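Local atomic coordinates of predicted component of a thermophile-specific DNA repair system, contains a RAMP domain (Methanopyrus kandleri, PDB entry 4N0L), a protein that binds RNA, probably the crRNA, as a RAMP-family Csm3 subunit of type III-A CRISPR defence and is thought to have endonuclease activity. Residues 288-300 / 311-323. Sequence-based numbering, arbitrary orientation.
Sequences AGEGFPEEEDKDE and LEAERYEIVIRAR
Asp297 OD2 accepts two hydrogen bonds: Arg321 NH1 meets its syn lone pair and Glu294 N, from the N-cap residue of helix 295-300, its anti one. The second oxygen, OD1, takes Arg321 NE on its syn lone pair at 2.6 Å. Arg321 thus grips the carboxylate side-on, with the two planes 10° apart. OD1 also forms a salt bridge with Arg323 NH1 at 3.1 Å. The Arg323 guanidinium is sandwiched: Arg321 CD lies over one face and the stacked Glu296 carboxylate over the other. Glu296 OE1 makes a salt bridge to Arg323 NH2 (3.3 Å) by charge alone, with no N-H aimed at it. These charges tie helix 295-300 to the end of strand 318-321 and to Arg323 just beyond it. Lys298 NZ donates a hydrogen bond to Leu311 O at 2.9 Å. With CG anti to the backbone N (chi1 -173°), the Phe292 ring turns its edge to Arg321 NH1. Its CB packs on Val319 CG2, 4.0 Å away, and its side chain touches Ala274, Cys276 and Val11. Pro293, after a cis peptide bond, packs its CG on Leu311 CB. Glu290 OE2 accepts a hydrogen bond from Val319 N. Strands 290-292 and 314-316 form a two-stranded antiparallel sheet beside edge strand 318-321 of the RRM-like RAMP fold.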
loop_
_atom_site.group_PDB
_atom_site.type_symbol
_atom_site.label_atom_id
_atom_site.label_comp_id
_atom_site.label_asym_id
_atom_site.label_seq_id
_atom_site.Cartn_x
_atom_site.Cartn_y
_atom_site.Cartn_z
ATOM N N ALA A 288 27.881 7.976 7.132
ATOM C CA ALA A 288 27.771 6.589 7.574
ATOM C C ALA A 288 26.779 5.862 6.672
ATOM O O ALA A 288 25.742 5.376 7.123
ATOM C CB ALA A 288 27.328 6.520 9.023
ATOM N N GLY A 289 27.123 5.784 5.391
ATOM C CA GLY A 289 26.181 5.389 4.367
ATOM C C GLY A 289 26.322 4.008 3.772
ATOM O O GLY A 289 27.423 3.561 3.455
ATOM N N GLU A 290 25.193 3.328 3.629
ATOM C CA GLU A 290 25.132 2.103 2.851
ATOM C C GLU A 290 24.426 2.455 1.550
ATOM O O GLU A 290 23.327 3.005 1.573
ATOM C CB GLU A 290 24.403 0.984 3.600
ATOM C CG GLU A 290 24.822 0.818 5.051
ATOM C CD GLU A 290 24.447 -0.540 5.614
ATOM O OE1 GLU A 290 24.898 -0.866 6.732
ATOM O OE2 GLU A 290 23.705 -1.284 4.939
ATOM N N GLY A 291 25.057 2.160 0.420
ATOM C CA GLY A 291 24.462 2.494 -0.860
ATOM C C GLY A 291 23.656 1.361 -1.464
ATOM O O GLY A 291 23.938 0.184 -1.230
ATOM N N PHE A 292 22.641 1.729 -2.241
ATOM C CA PHE A 292 21.820 0.762 -2.956
ATOM C C PHE A 292 21.061 1.436 -4.093
ATOM O O PHE A 292 20.500 2.519 -3.911
ATOM C CB PHE A 292 20.833 0.073 -2.007
ATOM C CG PHE A 292 20.078 -1.062 -2.640
ATOM C CD1 PHE A 292 20.635 -2.331 -2.704
ATOM C CD2 PHE A 292 18.817 -0.863 -3.179
ATOM C CE1 PHE A 292 19.948 -3.381 -3.291
ATOM C CE2 PHE A 292 18.125 -1.907 -3.767
ATOM C CZ PHE A 292 18.693 -3.168 -3.825
ATOM N N PRO A 293 21.040 0.796 -5.272
ATOM C CA PRO A 293 21.787 -0.435 -5.538
ATOM C C PRO A 293 23.217 -0.161 -5.997
ATOM O O PRO A 293 23.441 0.709 -6.840
ATOM C CB PRO A 293 20.975 -1.092 -6.654
ATOM C CG PRO A 293 20.424 0.066 -7.414
ATOM C CD PRO A 293 20.144 1.144 -6.390
ATOM N N GLU A 294 24.176 -0.883 -5.428
ATOM C CA GLU A 294 25.557 -0.800 -5.886
ATOM C C GLU A 294 25.779 -1.772 -7.042
ATOM O O GLU A 294 24.886 -2.554 -7.376
ATOM C CB GLU A 294 26.521 -1.078 -4.733
ATOM C CG GLU A 294 26.600 0.072 -3.737
ATOM C CD GLU A 294 27.266 -0.317 -2.433
ATOM O OE1 GLU A 294 27.529 -1.521 -2.232
ATOM O OE2 GLU A 294 27.525 0.584 -1.607
ATOM N N GLU A 295 26.953 -1.702 -7.663
ATOM C CA GLU A 295 27.277 -2.565 -8.796
ATOM C C GLU A 295 27.102 -4.036 -8.440
ATOM O O GLU A 295 26.602 -4.826 -9.242
ATOM C CB GLU A 295 28.702 -2.310 -9.290
ATOM C CG GLU A 295 29.004 -2.968 -10.630
ATOM C CD GLU A 295 30.422 -2.721 -11.109
ATOM O OE1 GLU A 295 31.278 -2.350 -10.278
ATOM O OE2 GLU A 295 30.680 -2.897 -12.319
ATOM N N GLU A 296 27.528 -4.398 -7.234
ATOM C CA GLU A 296 27.383 -5.762 -6.743
ATOM C C GLU A 296 25.916 -6.199 -6.735
ATOM O O GLU A 296 25.601 -7.323 -7.123
ATOM C CB GLU A 296 27.980 -5.893 -5.341
ATOM C CG GLU A 296 27.864 -7.288 -4.753
ATOM C CD GLU A 296 28.614 -7.439 -3.444
ATOM O OE1 GLU A 296 28.380 -8.444 -2.742
ATOM O OE2 GLU A 296 29.447 -6.562 -3.124
ATOM N N ASP A 297 25.028 -5.307 -6.297
ATOM C CA ASP A 297 23.593 -5.592 -6.256
ATOM C C ASP A 297 23.036 -5.867 -7.648
ATOM O O ASP A 297 22.155 -6.710 -7.820
ATOM C CB ASP A 297 22.814 -4.433 -5.621
ATOM C CG ASP A 297 23.214 -4.169 -4.182
ATOM O OD1 ASP A 297 23.034 -5.068 -3.335
ATOM O OD2 ASP A 297 23.687 -3.050 -3.896
ATOM N N LYS A 298 23.542 -5.136 -8.636
ATOM C CA LYS A 298 23.080 -5.267 -10.016
ATOM C C LYS A 298 23.500 -6.605 -10.623
ATOM O O LYS A 298 22.710 -7.261 -11.302
ATOM C CB LYS A 298 23.607 -4.108 -10.863
ATOM C CG LYS A 298 23.148 -2.745 -10.370
ATOM C CD LYS A 298 23.735 -1.614 -11.196
ATOM C CE LYS A 298 23.436 -0.269 -10.553
ATOM N NZ LYS A 298 23.919 0.872 -11.377
ATOM N N ASP A 299 24.749 -6.997 -10.384
ATOM C CA ASP A 299 25.248 -8.293 -10.839
ATOM C C ASP A 299 24.486 -9.434 -10.171
ATOM O O ASP A 299 24.163 -10.435 -10.809
ATOM C CB ASP A 299 26.748 -8.431 -10.563
ATOM C CG ASP A 299 27.589 -7.484 -11.400
ATOM O OD1 ASP A 299 27.065 -6.923 -12.385
ATOM O OD2 ASP A 299 28.783 -7.310 -11.078
ATOM N N GLU A 300 24.218 -9.279 -8.878
ATOM C CA GLU A 300 23.470 -10.273 -8.111
ATOM C C GLU A 300 22.011 -10.405 -8.550
ATOM O O GLU A 300 21.433 -11.486 -8.453
ATOM C CB GLU A 300 23.520 -9.942 -6.615
ATOM C CG GLU A 300 24.886 -10.123 -5.964
ATOM C CD GLU A 300 25.297 -11.578 -5.838
ATOM O OE1 GLU A 300 24.433 -12.466 -6.002
ATOM O OE2 GLU A 300 26.490 -11.835 -5.576
ATOM N N LEU A 311 19.111 2.115 -12.017
ATOM C CA LEU A 311 19.285 2.978 -10.868
ATOM C C LEU A 311 20.732 3.310 -10.575
ATOM O O LEU A 311 21.610 2.471 -10.655
ATOM C CB LEU A 311 18.681 2.320 -9.631
ATOM C CG LEU A 311 17.249 2.671 -9.259
ATOM C CD1 LEU A 311 16.455 3.045 -10.489
ATOM C CD2 LEU A 311 16.592 1.528 -8.517
ATOM N N GLU A 312 20.953 4.560 -10.215
ATOM C CA GLU A 312 22.190 4.985 -9.604
ATOM C C GLU A 312 22.023 4.720 -8.113
ATOM O O GLU A 312 20.913 4.696 -7.607
ATOM C CB GLU A 312 22.420 6.464 -9.882
ATOM C CG GLU A 312 23.836 6.822 -10.295
ATOM C CD GLU A 312 24.344 6.036 -11.488
ATOM O OE1 GLU A 312 24.219 6.530 -12.623
ATOM O OE2 GLU A 312 24.889 4.934 -11.293
ATOM N N ALA A 313 23.115 4.489 -7.412
ATOM C CA ALA A 313 23.021 4.149 -6.004
ATOM C C ALA A 313 22.594 5.330 -5.143
ATOM O O ALA A 313 22.954 6.465 -5.403
ATOM C CB ALA A 313 24.331 3.572 -5.509
ATOM N N GLU A 314 21.812 5.048 -4.115
ATOM C CA GLU A 314 21.423 6.073 -3.158
ATOM C C GLU A 314 21.935 5.752 -1.777
ATOM O O GLU A 314 22.133 4.589 -1.410
ATOM C CB GLU A 314 19.908 6.260 -3.078
ATOM C CG GLU A 314 19.368 7.575 -3.647
ATOM C CD GLU A 314 18.875 7.465 -5.064
ATOM O OE1 GLU A 314 17.926 6.697 -5.307
ATOM O OE2 GLU A 314 19.386 8.205 -5.926
ATOM N N ARG A 315 22.141 6.815 -1.016
ATOM C CA ARG A 315 22.689 6.706 0.316
ATOM C C ARG A 315 21.611 6.481 1.364
ATOM O O ARG A 315 20.631 7.222 1.449
ATOM C CB ARG A 315 23.497 7.961 0.655
ATOM C CG ARG A 315 24.887 8.014 0.045
ATOM C CD ARG A 315 25.451 9.428 0.059
ATOM N NE ARG A 315 26.905 9.409 -0.086
ATOM C CZ ARG A 315 27.638 10.334 -0.699
ATOM N NH1 ARG A 315 27.070 11.378 -1.291
ATOM N NH2 ARG A 315 28.957 10.193 -0.733
ATOM N N TYR A 316 21.806 5.435 2.161
ATOM C CA TYR A 316 20.911 5.136 3.266
ATOM C C TYR A 316 21.713 4.914 4.539
ATOM O O TYR A 316 22.942 4.840 4.502
ATOM C CB TYR A 316 20.057 3.906 2.953
ATOM C CG TYR A 316 19.232 4.041 1.695
ATOM C CD1 TYR A 316 17.997 4.676 1.716
ATOM C CD2 TYR A 316 19.682 3.522 0.487
ATOM C CE1 TYR A 316 17.236 4.800 0.568
ATOM C CE2 TYR A 316 18.929 3.639 -0.665
ATOM C CZ TYR A 316 17.706 4.278 -0.619
ATOM O OH TYR A 316 16.954 4.395 -1.764
ATOM N N GLU A 317 21.018 4.804 5.664
ATOM C CA GLU A 317 21.679 4.496 6.922
ATOM C C GLU A 317 21.950 3.003 7.003
ATOM O O GLU A 317 23.068 2.576 7.289
ATOM C CB GLU A 317 20.830 4.951 8.108
ATOM C CG GLU A 317 21.454 4.666 9.461
ATOM C CD GLU A 317 20.616 5.195 10.607
ATOM O OE1 GLU A 317 20.947 4.896 11.773
ATOM O OE2 GLU A 317 19.628 5.913 10.339
ATOM N N ILE A 318 20.916 2.214 6.739
ATOM C CA ILE A 318 21.019 0.763 6.764
ATOM C C ILE A 318 20.232 0.167 5.604
ATOM O O ILE A 318 19.078 0.528 5.375
ATOM C CB ILE A 318 20.510 0.181 8.097
ATOM C CG1 ILE A 318 21.492 0.507 9.226
ATOM C CG2 ILE A 318 20.315 -1.321 7.991
ATOM C CD1 ILE A 318 21.058 0.008 10.584
ATOM N N VAL A 319 20.866 -0.741 4.869
ATOM C CA VAL A 319 20.214 -1.427 3.761
ATOM C C VAL A 319 20.041 -2.906 4.080
ATOM O O VAL A 319 21.022 -3.620 4.293
ATOM C CB VAL A 319 21.016 -1.279 2.451
ATOM C CG1 VAL A 319 20.443 -2.183 1.364
ATOM C CG2 VAL A 319 21.034 0.174 1.994
ATOM N N ILE A 320 18.793 -3.360 4.128
ATOM C CA ILE A 320 18.508 -4.774 4.342
ATOM C C ILE A 320 18.216 -5.449 3.008
ATOM O O ILE A 320 17.170 -5.216 2.403
ATOM C CB ILE A 320 17.306 -4.990 5.280
ATOM C CG1 ILE A 320 17.460 -4.169 6.563
ATOM C CG2 ILE A 320 17.135 -6.474 5.588
ATOM C CD1 ILE A 320 18.684 -4.528 7.369
ATOM N N ARG A 321 19.137 -6.294 2.559
ATOM C CA ARG A 321 18.996 -6.972 1.278
ATOM C C ARG A 321 18.373 -8.344 1.461
ATOM O O ARG A 321 18.530 -8.969 2.511
ATOM C CB ARG A 321 20.353 -7.115 0.584
ATOM C CG ARG A 321 21.007 -5.801 0.201
ATOM C CD ARG A 321 22.475 -5.999 -0.147
ATOM N NE ARG A 321 23.031 -4.815 -0.795
ATOM C CZ ARG A 321 23.565 -3.791 -0.139
ATOM N NH1 ARG A 321 24.046 -2.749 -0.805
ATOM N NH2 ARG A 321 23.610 -3.806 1.185
ATOM N N ALA A 322 17.649 -8.801 0.446
ATOM C CA ALA A 322 17.151 -10.170 0.419
ATOM C C ALA A 322 18.342 -11.113 0.530
ATOM O O ALA A 322 18.274 -12.161 1.174
ATOM C CB ALA A 322 16.368 -10.435 -0.851
ATOM N N ARG A 323 19.431 -10.712 -0.121
ATOM C CA ARG A 323 20.689 -11.445 -0.130
ATOM C C ARG A 323 21.281 -11.609 1.275
ATOM O O ARG A 323 21.991 -12.577 1.549
ATOM C CB ARG A 323 21.667 -10.716 -1.064
ATOM C CG ARG A 323 23.149 -10.957 -0.837
ATOM C CD ARG A 323 23.964 -10.139 -1.835
ATOM N NE ARG A 323 24.755 -9.090 -1.198
ATOM C CZ ARG A 323 25.080 -7.940 -1.782
ATOM N NH1 ARG A 323 24.666 -7.682 -3.015
ATOM N NH2 ARG A 323 25.808 -7.043 -1.130
HETATM O O HOH W 1 17.542 3.166 -4.131
#